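Local coordinates for protein VIN1 (Oscarella pearsei, PDB 6BFI) that probably binds actin filaments and may take part in cell-cell adhesion, as a member of the vinculin/alpha-catenin family, at residues Ala309-Thr314 with Leu368-Ala373; Thr420-Ala425 with Glu437-Ala442; Leu497-Val502 with Asn539-Val544. All coordinates share one frame; numbering follows the deposited sequence.

Interaction 1: residues Ala309-Thr314 with Leu368-Ala373; sequences AATDET and LAERVA
Glu370 reaches out from its helix and sets its carboxylate against two threonines, Thr311 and Thr314. The Thr314 OG1 lies 3.1 Å from Glu370 OE1, but its single proton could instead go to the carbonyl oxygen of Thr311, at 3.0 Å from Thr314 OG1. Thr311 OG1 gives a weak bond to Glu370 OE2 at 3.5 Å, its side chain crossing the glutamate at about a right angle. A water completes the grip, taking the N-H of Ala310 at 2.7 Å from Ala310 N and donating to Glu370 OE1 at 3.0 Å. Glutamate suits this place because its chain, with CG anti to the backbone N (chi1 -154°) and extended beyond, is long enough to span the gap. In this all-helical vinculin-family fold, the loop leading into helix 312-338 and the first turn of that helix here meet helix 344-375, the next helix along the chain. Thr311 occupies the N-cap position of the first, so the carboxylate lies beside its first turn. With the carboxylate cut back to a methyl, as in an alanine here, Thr311 OG1 and the water would probably lose their acceptor, and Thr314 OG1 would be left with the Thr311 carbonyl. Beside this polar cluster, Ala310 CB packs 4.0 Å from Arg371 CD; a small methyl fits against the aliphatic part of the arginine, whose chain bends at chi2 and chi3. The guanidinium is steadied further out by a salt bridge to Asp375 and hydrogen bonds to the Leu308 carbonyl and the Thr420 hydroxyl.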
ATOM      1  N   ALA A 309       8.080  -9.411  22.980  1.00 69.74           N
ATOM      2  CA  ALA A 309       9.305 -10.067  22.546  1.00 68.27           C
ATOM      3  C   ALA A 309       9.153 -11.585  22.583  1.00 68.34           C
ATOM      4  O   ALA A 309       8.358 -12.137  23.348  1.00 65.99           O
ATOM      5  CB  ALA A 309      10.482  -9.633  23.420  1.00 67.78           C
ATOM      6  N   ALA A 310       9.937 -12.260  21.738  1.00 69.12           N
ATOM      7  CA  ALA A 310       9.862 -13.715  21.657  1.00 70.10           C
ATOM      8  C   ALA A 310      10.441 -14.387  22.895  1.00 73.51           C
ATOM      9  O   ALA A 310       9.943 -15.438  23.316  1.00 76.74           O
ATOM     10  CB  ALA A 310      10.583 -14.207  20.402  1.00 67.89           C
ATOM     11  N   THR A 311      11.487 -13.811  23.485  1.00 75.23           N
ATOM     12  CA  THR A 311      12.118 -14.367  24.673  1.00 80.42           C
ATOM     13  C   THR A 311      12.271 -13.282  25.732  1.00 81.67           C
ATOM     14  O   THR A 311      12.260 -12.085  25.435  1.00 78.99           O
ATOM     15  CB  THR A 311      13.495 -14.979  24.364  1.00 78.12           C
ATOM     16  OG1 THR A 311      14.375 -13.964  23.863  1.00 74.02           O
ATOM     17  CG2 THR A 311      13.370 -16.094  23.335  1.00 79.23           C
ATOM     18  N   ASP A 312      12.416 -13.724  26.983  1.00 84.49           N
ATOM     19  CA  ASP A 312      12.612 -12.793  28.088  1.00 86.83           C
ATOM     20  C   ASP A 312      13.953 -12.075  28.009  1.00 85.45           C
ATOM     21  O   ASP A 312      14.122 -11.034  28.655  1.00 84.29           O
ATOM     22  CB  ASP A 312      12.493 -13.529  29.422  1.00 98.36           C
ATOM     23  CG  ASP A 312      11.073 -13.966  29.724  1.00107.50           C
ATOM     24  OD1 ASP A 312      10.438 -13.356  30.610  1.00111.45           O
ATOM     25  OD2 ASP A 312      10.589 -14.913  29.070  1.00111.78           O
ATOM     26  N   GLU A 313      14.903 -12.603  27.238  1.00 86.67           N
ATOM     27  CA  GLU A 313      16.200 -11.949  27.112  1.00 85.91           C
ATOM     28  C   GLU A 313      16.087 -10.657  26.314  1.00 81.19           C
ATOM     29  O   GLU A 313      16.576  -9.606  26.745  1.00 82.77           O
ATOM     30  CB  GLU A 313      17.206 -12.904  26.471  1.00 95.73           C
ATOM     31  CG  GLU A 313      17.388 -14.193  27.251  1.00111.65           C
ATOM     32  CD  GLU A 313      18.638 -14.951  26.851  1.00120.55           C
ATOM     33  OE1 GLU A 313      19.042 -14.860  25.673  1.00119.64           O
ATOM     34  OE2 GLU A 313      19.220 -15.632  27.723  1.00126.69           O
ATOM     35  N   THR A 314      15.442 -10.712  25.145  1.00 79.53           N
ATOM     36  CA  THR A 314      15.229  -9.491  24.374  1.00 76.99           C
ATOM     37  C   THR A 314      14.261  -8.550  25.076  1.00 73.31           C
ATOM     38  O   THR A 314      14.360  -7.329  24.916  1.00 72.48           O
ATOM     39  CB  THR A 314      14.723  -9.831  22.972  1.00 75.65           C
ATOM     40  OG1 THR A 314      13.580 -10.689  23.070  1.00 84.37           O
ATOM     41  CG2 THR A 314      15.812 -10.529  22.169  1.00 72.37           C
ATOM     42  N   LEU A 368      11.871  -8.044  16.353  1.00 53.65           N
ATOM     43  CA  LEU A 368      10.920  -8.457  15.324  1.00 53.03           C
ATOM     44  C   LEU A 368      11.462  -9.624  14.507  1.00 52.35           C
ATOM     45  O   LEU A 368      10.736 -10.589  14.226  1.00 54.91           O
ATOM     46  CB  LEU A 368      10.571  -7.277  14.417  1.00 49.21           C
ATOM     47  CG  LEU A 368       9.316  -6.497  14.812  1.00 49.22           C
ATOM     48  CD1 LEU A 368       9.454  -5.913  16.212  1.00 45.74           C
ATOM     49  CD2 LEU A 368       9.018  -5.407  13.792  1.00 48.95           C
ATOM     50  N   ALA A 369      12.741  -9.560  14.125  1.00 51.15           N
ATOM     51  CA  ALA A 369      13.349 -10.677  13.410  1.00 53.75           C
ATOM     52  C   ALA A 369      13.342 -11.948  14.248  1.00 66.28           C
ATOM     53  O   ALA A 369      13.269 -13.053  13.699  1.00 72.87           O
ATOM     54  CB  ALA A 369      14.775 -10.323  12.991  1.00 54.76           C
ATOM     55  N   GLU A 370      13.411 -11.815  15.576  1.00 65.65           N
ATOM     56  CA  GLU A 370      13.361 -12.990  16.439  1.00 68.22           C
ATOM     57  C   GLU A 370      11.956 -13.576  16.489  1.00 65.39           C
ATOM     58  O   GLU A 370      11.784 -14.800  16.421  1.00 66.70           O
ATOM     59  CB  GLU A 370      13.848 -12.629  17.843  1.00 73.77           C
ATOM     60  CG  GLU A 370      14.421 -13.802  18.619  1.00 81.47           C
ATOM     61  CD  GLU A 370      14.700 -13.465  20.070  1.00 85.31           C
ATOM     62  OE1 GLU A 370      13.978 -12.616  20.633  1.00 83.98           O
ATOM     63  OE2 GLU A 370      15.639 -14.051  20.649  1.00 92.06           O
ATOM     64  N   ARG A 371      10.937 -12.717  16.607  1.00 63.26           N
ATOM     65  CA  ARG A 371       9.559 -13.191  16.526  1.00 58.21           C
ATOM     66  C   ARG A 371       9.313 -13.934  15.221  1.00 54.67           C
ATOM     67  O   ARG A 371       8.671 -14.991  15.211  1.00 52.08           O
ATOM     68  CB  ARG A 371       8.586 -12.020  16.661  1.00 54.57           C
ATOM     69  CG  ARG A 371       8.201 -11.684  18.095  1.00 63.44           C
ATOM     70  CD  ARG A 371       7.239 -12.712  18.675  1.00 59.00           C
ATOM     71  NE  ARG A 371       5.952 -12.711  17.985  1.00 59.95           N
ATOM     72  CZ  ARG A 371       4.919 -11.944  18.322  1.00 58.06           C
ATOM     73  NH1 ARG A 371       5.018 -11.110  19.350  1.00 58.75           N
ATOM     74  NH2 ARG A 371       3.786 -12.010  17.632  1.00 51.16           N
ATOM     75  N   VAL A 372       9.823 -13.402  14.108  1.00 53.11           N
ATOM     76  CA  VAL A 372       9.648 -14.085  12.830  1.00 53.52           C
ATOM     77  C   VAL A 372      10.401 -15.412  12.823  1.00 57.59           C
ATOM     78  O   VAL A 372       9.879 -16.433  12.357  1.00 58.12           O
ATOM     79  CB  VAL A 372      10.087 -13.173  11.674  1.00 54.23           C
ATOM     80  CG1 VAL A 372      10.055 -13.929  10.356  1.00 54.10           C
ATOM     81  CG2 VAL A 372       9.190 -11.954  11.618  1.00 53.79           C
ATOM     82  N   ALA A 373      11.630 -15.423  13.347  1.00 55.36           N
ATOM     83  CA  ALA A 373      12.405 -16.660  13.387  1.00 61.19           C
ATOM     84  C   ALA A 373      11.713 -17.737  14.213  1.00 65.63           C
ATOM     85  O   ALA A 373      11.864 -18.930  13.928  1.00 64.37           O
ATOM     86  CB  ALA A 373      13.804 -16.391  13.937  1.00 66.96           C
TER
HETATM   87  O   HOH W   1      11.607 -10.955  20.012  1.00 43.07           O

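Interaction 2: residues Thr420-Ala425 with Glu437-Ala442; sequences TAELVA and ELRKEA
Ala421 and Ala425 face Leu438 and Ala442 across two helix segments that run antiparallel, their axes 170° apart in direction and 9.2 Å apart at closest approach. Small residues suit this spacing: the methyl of Ala421 meets that of Ala442 at 4.2 Å between the two CB atoms, so the backbones can come near. Leu438 fills the groove beside them with both branches, CD1 lying 3.8 Å from Val424 CG1 while CD2 rests 4.1 Å from Ala421 CB. Its CB also lies against Ala425 CB. Residues of helix 466-493, among them Met486 and Val490, cover this apolar seam.

At the margin the chemistry turns polar. Arg439, extended from CG to NE, brings its NE to Glu422 OE2 at 3.5 Å, a weak but nearly straight bond (171°) that forms part of a salt bridge. Glu422 bends at chi2 to meet it at the guanidinium edge, the two planar groups being only 25° apart. Ala425 CB sits over one guanidinium face, offset toward its rim, and the Ser426 hydroxyl weakly bonds both charged groups. The whole is an antiparallel helical hairpin of helices 399-427 and 432-449, of the kind the all-helical vinculin family is built from.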
ATOM      1  N   THR A 420       1.964 -11.962  14.635  1.00 56.88           N
ATOM      2  CA  THR A 420       3.312 -11.541  14.267  1.00 53.71           C
ATOM      3  C   THR A 420       3.291 -10.648  13.033  1.00 50.94           C
ATOM      4  O   THR A 420       4.004  -9.636  12.977  1.00 55.03           O
ATOM      5  CB  THR A 420       4.197 -12.766  14.040  1.00 55.41           C
ATOM      6  OG1 THR A 420       4.444 -13.407  15.298  1.00 59.88           O
ATOM      7  CG2 THR A 420       5.526 -12.367  13.414  1.00 55.93           C
ATOM      8  N   ALA A 421       2.471 -10.995  12.037  1.00 48.41           N
ATOM      9  CA  ALA A 421       2.313 -10.113  10.885  1.00 45.30           C
ATOM     10  C   ALA A 421       1.835  -8.731  11.314  1.00 44.63           C
ATOM     11  O   ALA A 421       2.303  -7.712  10.790  1.00 43.81           O
ATOM     12  CB  ALA A 421       1.345 -10.731   9.877  1.00 40.89           C
ATOM     13  N   GLU A 422       0.918  -8.673  12.285  1.00 43.77           N
ATOM     14  CA  GLU A 422       0.445  -7.381  12.773  1.00 51.34           C
ATOM     15  C   GLU A 422       1.561  -6.604  13.463  1.00 54.20           C
ATOM     16  O   GLU A 422       1.672  -5.383  13.290  1.00 55.14           O
ATOM     17  CB  GLU A 422      -0.738  -7.578  13.721  1.00 55.08           C
ATOM     18  CG  GLU A 422      -1.194  -6.300  14.410  1.00 68.33           C
ATOM     19  CD  GLU A 422      -1.665  -5.243  13.427  1.00 74.01           C
ATOM     20  OE1 GLU A 422      -2.370  -5.602  12.460  1.00 76.42           O
ATOM     21  OE2 GLU A 422      -1.323  -4.054  13.620  1.00 73.17           O
ATOM     22  N   LEU A 423       2.396  -7.293  14.247  1.00 52.98           N
ATOM     23  CA  LEU A 423       3.511  -6.625  14.912  1.00 50.78           C
ATOM     24  C   LEU A 423       4.484  -6.049  13.893  1.00 50.16           C
ATOM     25  O   LEU A 423       4.919  -4.899  14.014  1.00 53.81           O
ATOM     26  CB  LEU A 423       4.233  -7.597  15.848  1.00 54.48           C
ATOM     27  CG  LEU A 423       5.496  -7.047  16.516  1.00 58.64           C
ATOM     28  CD1 LEU A 423       5.156  -5.881  17.432  1.00 62.03           C
ATOM     29  CD2 LEU A 423       6.233  -8.132  17.283  1.00 63.71           C
ATOM     30  N   VAL A 424       4.840  -6.841  12.880  1.00 49.59           N
ATOM     31  CA  VAL A 424       5.736  -6.358  11.833  1.00 50.80           C
ATOM     32  C   VAL A 424       5.124  -5.159  11.121  1.00 53.44           C
ATOM     33  O   VAL A 424       5.810  -4.169  10.836  1.00 58.33           O
ATOM     34  CB  VAL A 424       6.066  -7.497  10.849  1.00 51.21           C
ATOM     35  CG1 VAL A 424       6.632  -6.941   9.556  1.00 46.93           C
ATOM     36  CG2 VAL A 424       7.044  -8.469  11.485  1.00 51.34           C
ATOM     37  N   ALA A 425       3.820  -5.221  10.839  1.00 55.05           N
ATOM     38  CA  ALA A 425       3.158  -4.110  10.166  1.00 48.19           C
ATOM     39  C   ALA A 425       3.130  -2.860  11.036  1.00 52.84           C
ATOM     40  O   ALA A 425       3.107  -1.740  10.511  1.00 54.67           O
ATOM     41  CB  ALA A 425       1.736  -4.514   9.768  1.00 46.94           C
ATOM     42  N   GLU A 437      -1.093  -3.725   3.011  1.00 52.85           N
ATOM     43  CA  GLU A 437      -1.123  -5.009   2.319  1.00 57.59           C
ATOM     44  C   GLU A 437      -0.871  -6.160   3.286  1.00 59.32           C
ATOM     45  O   GLU A 437      -1.566  -7.184   3.241  1.00 63.24           O
ATOM     46  CB  GLU A 437      -0.096  -5.017   1.187  1.00 66.74           C
ATOM     47  CG  GLU A 437      -0.024  -6.327   0.425  1.00 76.86           C
ATOM     48  CD  GLU A 437       0.863  -6.237  -0.799  1.00 87.23           C
ATOM     49  OE1 GLU A 437       1.397  -5.140  -1.068  1.00 91.90           O
ATOM     50  OE2 GLU A 437       1.026  -7.263  -1.494  1.00 90.16           O
ATOM     51  N   LEU A 438       0.113  -6.006   4.173  1.00 57.10           N
ATOM     52  CA  LEU A 438       0.377  -7.031   5.177  1.00 55.13           C
ATOM     53  C   LEU A 438      -0.854  -7.284   6.038  1.00 56.01           C
ATOM     54  O   LEU A 438      -1.246  -8.436   6.261  1.00 56.36           O
ATOM     55  CB  LEU A 438       1.563  -6.616   6.045  1.00 57.95           C
ATOM     56  CG  LEU A 438       2.786  -7.528   6.004  1.00 59.30           C
ATOM     57  CD1 LEU A 438       3.845  -7.040   6.985  1.00 63.49           C
ATOM     58  CD2 LEU A 438       2.388  -8.962   6.301  1.00 53.99           C
ATOM     59  N   ARG A 439      -1.481  -6.211   6.528  1.00 56.90           N
ATOM     60  CA  ARG A 439      -2.670  -6.377   7.358  1.00 58.85           C
ATOM     61  C   ARG A 439      -3.788  -7.071   6.588  1.00 60.13           C
ATOM     62  O   ARG A 439      -4.522  -7.895   7.151  1.00 56.11           O
ATOM     63  CB  ARG A 439      -3.137  -5.020   7.885  1.00 59.69           C
ATOM     64  CG  ARG A 439      -2.133  -4.328   8.797  1.00 58.92           C
ATOM     65  CD  ARG A 439      -2.768  -3.151   9.516  1.00 61.35           C
ATOM     66  NE  ARG A 439      -1.893  -2.594  10.543  1.00 62.56           N
ATOM     67  CZ  ARG A 439      -1.188  -1.477  10.400  1.00 65.58           C
ATOM     68  NH1 ARG A 439      -1.255  -0.786   9.269  1.00 64.74           N
ATOM     69  NH2 ARG A 439      -0.419  -1.048  11.391  1.00 73.75           N
ATOM     70  N   LYS A 440      -3.927  -6.758   5.295  1.00 63.35           N
ATOM     71  CA  LYS A 440      -4.938  -7.420   4.477  1.00 60.50           C
ATOM     72  C   LYS A 440      -4.663  -8.916   4.377  1.00 60.22           C
ATOM     73  O   LYS A 440      -5.570  -9.740   4.548  1.00 62.02           O
ATOM     74  CB  LYS A 440      -4.989  -6.782   3.088  1.00 63.90           C
ATOM     75  CG  LYS A 440      -6.203  -7.181   2.262  1.00 70.04           C
ATOM     76  CD  LYS A 440      -6.308  -6.360   0.983  1.00 79.32           C
ATOM     77  CE  LYS A 440      -5.324  -6.833  -0.076  1.00 85.06           C
ATOM     78  NZ  LYS A 440      -5.703  -8.163  -0.634  1.00 87.07           N
ATOM     79  N   GLU A 441      -3.407  -9.286   4.113  1.00 61.84           N
ATOM     80  CA  GLU A 441      -3.068 -10.703   4.015  1.00 61.78           C
ATOM     81  C   GLU A 441      -3.263 -11.422   5.346  1.00 57.36           C
ATOM     82  O   GLU A 441      -3.624 -12.607   5.368  1.00 57.57           O
ATOM     83  CB  GLU A 441      -1.633 -10.863   3.519  1.00 62.87           C
ATOM     84  CG  GLU A 441      -1.393 -10.224   2.161  1.00 67.68           C
ATOM     85  CD  GLU A 441       0.003 -10.476   1.629  1.00 73.78           C
ATOM     86  OE1 GLU A 441       0.195 -10.372   0.399  1.00 80.30           O
ATOM     87  OE2 GLU A 441       0.903 -10.778   2.439  1.00 75.29           O
ATOM     88  N   ALA A 442      -3.042 -10.725   6.462  1.00 54.14           N
ATOM     89  CA  ALA A 442      -3.294 -11.324   7.768  1.00 49.81           C
ATOM     90  C   ALA A 442      -4.785 -11.563   7.984  1.00 48.92           C
ATOM     91  O   ALA A 442      -5.193 -12.645   8.429  1.00 49.59           O
ATOM     92  CB  ALA A 442      -2.721 -10.435   8.873  1.00 49.35           C
TER

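Interaction 3: residues Leu497-Val502 with Asn539-Val544; sequences LEFMKV and NRVIQV
Phe499 and Met500 reach from helix 496-519 to Val541 and Val544 on helix 524-550, the next helix along the chain, in an antiparallel hairpin; the axes of the two short segments come within 10.5 Å and run 167° apart in direction. The CB of Phe499 points toward the partner helix, and with CG anti to the backbone N (chi1 -173°) the ring lies against Val544. CD1 meets Val544 CG2; further along, CE1 comes to 3.5 Å from the same methyl, and CZ at the tip meets it again. Val544 CG2 therefore lies over one ring face, 3.7 Å from the Phe499 ring centroid, in a CH-pi contact. A flat aromatic spans the gap while giving a broad surface to a branched valine. The backbone N of Val541 lies at the ring's edge, and Val372 and Ala373 of helix 344-375 also touch the ring. Arg540, modelled in two conformers, in the one described crosses the ring at about a right angle, its NH2, salt-bridged to Asp491, 3.9 Å from Phe499 CE2 and close to CZ.

Flexible and unbranched, Met500 bends at chi2 to slot beside the two valines. Its SD lies 3.7 Å from Val541 CG1, and its terminal methyl CE reaches 3.7 Å from Val544 CG1 and 3.6 Å from the carbonyl oxygen of Val541.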
ATOM      1  N   LEU A 497      19.494  -9.157   7.670  1.00 59.87           N
ATOM      2  CA  LEU A 497      20.739  -9.431   8.384  1.00 51.60           C
ATOM      3  C   LEU A 497      20.467  -9.854   9.821  1.00 52.14           C
ATOM      4  O   LEU A 497      21.118 -10.768  10.343  1.00 52.90           O
ATOM      5  CB  LEU A 497      21.645  -8.199   8.346  1.00 62.32           C
ATOM      6  CG  LEU A 497      22.935  -8.256   9.170  1.00 60.88           C
ATOM      7  CD1 LEU A 497      23.758  -9.490   8.823  1.00 57.90           C
ATOM      8  CD2 LEU A 497      23.753  -6.993   8.957  1.00 54.80           C
ATOM      9  N   GLU A 498      19.501  -9.205  10.475  1.00 52.01           N
ATOM     10  CA  GLU A 498      19.132  -9.613  11.826  1.00 61.76           C
ATOM     11  C   GLU A 498      18.540 -11.017  11.835  1.00 57.55           C
ATOM     12  O   GLU A 498      18.808 -11.803  12.752  1.00 58.53           O
ATOM     13  CB  GLU A 498      18.152  -8.610  12.436  1.00 62.39           C
ATOM     14  CG  GLU A 498      18.765  -7.264  12.778  1.00 62.79           C
ATOM     15  CD  GLU A 498      19.840  -7.354  13.850  1.00 69.51           C
ATOM     16  OE1 GLU A 498      19.918  -8.386  14.548  1.00 76.25           O
ATOM     17  OE2 GLU A 498      20.612  -6.385  13.997  1.00 69.66           O
ATOM     18  N   PHE A 499      17.734 -11.353  10.820  1.00 51.41           N
ATOM     19  CA  PHE A 499      17.210 -12.712  10.719  1.00 56.77           C
ATOM     20  C   PHE A 499      18.342 -13.722  10.581  1.00 55.86           C
ATOM     21  O   PHE A 499      18.300 -14.799  11.186  1.00 52.74           O
ATOM     22  CB  PHE A 499      16.241 -12.827   9.538  1.00 50.43           C
ATOM     23  CG  PHE A 499      15.520 -14.151   9.464  1.00 50.64           C
ATOM     24  CD1 PHE A 499      16.100 -15.242   8.830  1.00 50.86           C
ATOM     25  CD2 PHE A 499      14.260 -14.302  10.022  1.00 50.89           C
ATOM     26  CE1 PHE A 499      15.443 -16.457   8.764  1.00 56.99           C
ATOM     27  CE2 PHE A 499      13.592 -15.518   9.958  1.00 55.79           C
ATOM     28  CZ  PHE A 499      14.184 -16.595   9.327  1.00 51.59           C
ATOM     29  N   MET A 500      19.369 -13.385   9.796  1.00 57.26           N
ATOM     30  CA  MET A 500      20.486 -14.304   9.611  1.00 60.73           C
ATOM     31  C   MET A 500      21.321 -14.438  10.877  1.00 61.96           C
ATOM     32  O   MET A 500      21.843 -15.523  11.158  1.00 64.60           O
ATOM     33  CB  MET A 500      21.358 -13.849   8.441  1.00 58.87           C
ATOM     34  CG  MET A 500      20.637 -13.833   7.102  1.00 60.05           C
ATOM     35  SD  MET A 500      19.773 -15.382   6.758  1.00 61.47           S
ATOM     36  CE  MET A 500      18.990 -14.998   5.192  1.00 57.70           C
ATOM     37  N   LYS A 501      21.459 -13.359  11.653  1.00 58.82           N
ATOM     38  CA  LYS A 501      22.189 -13.452  12.915  1.00 58.74           C
ATOM     39  C   LYS A 501      21.423 -14.297  13.927  1.00 57.71           C
ATOM     40  O   LYS A 501      21.971 -15.247  14.500  1.00 63.87           O
ATOM     41  CB  LYS A 501      22.456 -12.055  13.479  1.00 59.10           C
ATOM     42  CG  LYS A 501      23.576 -11.291  12.784  1.00 62.32           C
ATOM     43  CD  LYS A 501      23.761  -9.907  13.398  1.00 57.61           C
ATOM     44  CE  LYS A 501      24.969  -9.193  12.808  1.00 67.68           C
ATOM     45  NZ  LYS A 501      25.089  -7.796  13.313  1.00 69.17           N
ATOM     46  N   VAL A 502      20.150 -13.962  14.160  1.00 58.83           N
ATOM     47  CA  VAL A 502      19.345 -14.706  15.124  1.00 62.30           C
ATOM     48  C   VAL A 502      19.264 -16.176  14.731  1.00 64.75           C
ATOM     49  O   VAL A 502      19.444 -17.070  15.571  1.00 58.52           O
ATOM     50  CB  VAL A 502      17.948 -14.067  15.249  1.00 59.11           C
ATOM     51  CG1 VAL A 502      17.065 -14.888  16.170  1.00 57.09           C
ATOM     52  CG2 VAL A 502      18.065 -12.639  15.760  1.00 61.23           C
ATOM     53  N   ASN A 539      16.280 -24.159   6.197  1.00 57.38           N
ATOM     54  CA  ASN A 539      15.462 -23.881   5.020  1.00 59.84           C
ATOM     55  C   ASN A 539      14.793 -22.516   5.111  1.00 57.08           C
ATOM     56  O   ASN A 539      14.572 -21.866   4.081  1.00 54.99           O
ATOM     57  CB  ASN A 539      14.426 -24.984   4.821  1.00 66.47           C
ATOM     58  CG  ASN A 539      14.808 -25.938   3.705  1.00 78.09           C
ATOM     59  OD1 ASN A 539      14.606 -25.643   2.527  1.00 88.10           O
ATOM     60  ND2 ASN A 539      15.371 -27.085   4.070  1.00 77.45           N
ATOM     61  N   ARG A 540      14.464 -22.063   6.322  1.00 59.82           N
ATOM     62  CA  ARG A 540      13.975 -20.699   6.479  0.89 58.02           C
ATOM     63  C   ARG A 540      15.057 -19.687   6.120  1.00 56.28           C
ATOM     64  O   ARG A 540      14.767 -18.640   5.524  1.00 57.02           O
ATOM     65  CB  ARG A 540      13.473 -20.483   7.906  0.89 60.05           C
ATOM     66  CG  ARG A 540      12.066 -21.020   8.133  0.89 55.63           C
ATOM     67  CD  ARG A 540      11.064 -20.197   7.347  0.89 56.51           C
ATOM     68  NE  ARG A 540      11.005 -18.827   7.849  0.89 56.14           N
ATOM     69  CZ  ARG A 540      10.712 -17.765   7.106  0.89 52.59           C
ATOM     70  NH1 ARG A 540      10.463 -17.902   5.811  0.89 54.66           N
ATOM     71  NH2 ARG A 540      10.680 -16.560   7.658  0.89 51.48           N
ATOM     72  N   VAL A 541      16.313 -19.985   6.467  1.00 54.77           N
ATOM     73  CA  VAL A 541      17.417 -19.134   6.029  1.00 57.50           C
ATOM     74  C   VAL A 541      17.479 -19.105   4.507  1.00 60.11           C
ATOM     75  O   VAL A 541      17.712 -18.052   3.896  1.00 59.76           O
ATOM     76  CB  VAL A 541      18.742 -19.619   6.645  1.00 55.16           C
ATOM     77  CG1 VAL A 541      19.925 -18.947   5.968  1.00 53.50           C
ATOM     78  CG2 VAL A 541      18.756 -19.361   8.141  1.00 53.91           C
ATOM     79  N   ILE A 542      17.248 -20.258   3.873  1.00 61.83           N
ATOM     80  CA  ILE A 542      17.230 -20.325   2.413  1.00 64.31           C
ATOM     81  C   ILE A 542      16.145 -19.417   1.850  1.00 66.33           C
ATOM     82  O   ILE A 542      16.380 -18.646   0.911  1.00 67.08           O
ATOM     83  CB  ILE A 542      17.036 -21.779   1.943  1.00 64.46           C
ATOM     84  CG1 ILE A 542      18.155 -22.675   2.475  1.00 67.50           C
ATOM     85  CG2 ILE A 542      16.974 -21.841   0.424  1.00 63.64           C
ATOM     86  CD1 ILE A 542      19.502 -22.368   1.891  1.00 71.37           C
ATOM     87  N   GLN A 543      14.936 -19.495   2.414  1.00 63.26           N
ATOM     88  CA  GLN A 543      13.820 -18.713   1.887  1.00 64.95           C
ATOM     89  C   GLN A 543      14.062 -17.218   2.054  1.00 63.99           C
ATOM     90  O   GLN A 543      13.866 -16.437   1.114  1.00 65.35           O
ATOM     91  CB  GLN A 543      12.518 -19.124   2.573  1.00 64.29           C
ATOM     92  CG  GLN A 543      12.113 -20.563   2.335  1.00 69.38           C
ATOM     93  CD  GLN A 543      10.837 -20.925   3.063  1.00 72.89           C
ATOM     94  OE1 GLN A 543      10.045 -20.051   3.424  1.00 70.72           O
ATOM     95  NE2 GLN A 543      10.631 -22.218   3.291  1.00 75.64           N
ATOM     96  N   VAL A 544      14.481 -16.797   3.250  1.00 59.46           N
ATOM     97  CA  VAL A 544      14.750 -15.378   3.469  1.00 58.08           C
ATOM     98  C   VAL A 544      15.857 -14.899   2.538  1.00 54.94           C
ATOM     99  O   VAL A 544      15.793 -13.789   1.993  1.00 54.98           O
ATOM    100  CB  VAL A 544      15.086 -15.118   4.948  1.00 60.27           C
ATOM    101  CG1 VAL A 544      15.511 -13.673   5.151  1.00 58.40           C
ATOM    102  CG2 VAL A 544      13.882 -15.444   5.815  1.00 49.88           C
TER

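The three contacts come in series along the chain, each joining one helix, or its start, to the helix that follows it. Helix 344-375 ties them together. One flank packs through Leu368 and Arg371 on Leu423 of interaction 2, where Arg371 NH2 also makes a probable hydrogen bond to Thr420 OG1, while Ala369, Glu370 and Ala373 touch Phe499 and Val502 of interaction 3. The centres of interactions 1 and 3 lie about 14 Å apart and those of 1 and 2 about 17 Å. Interactions 2 and 3, 19 Å apart between centres, do not touch, their nearest atoms being about 9 Å apart; helix 466-493 contacts both. Successive hairpins, separated by other helices, thus pack around helix 344-375 within one vinculin-family chain.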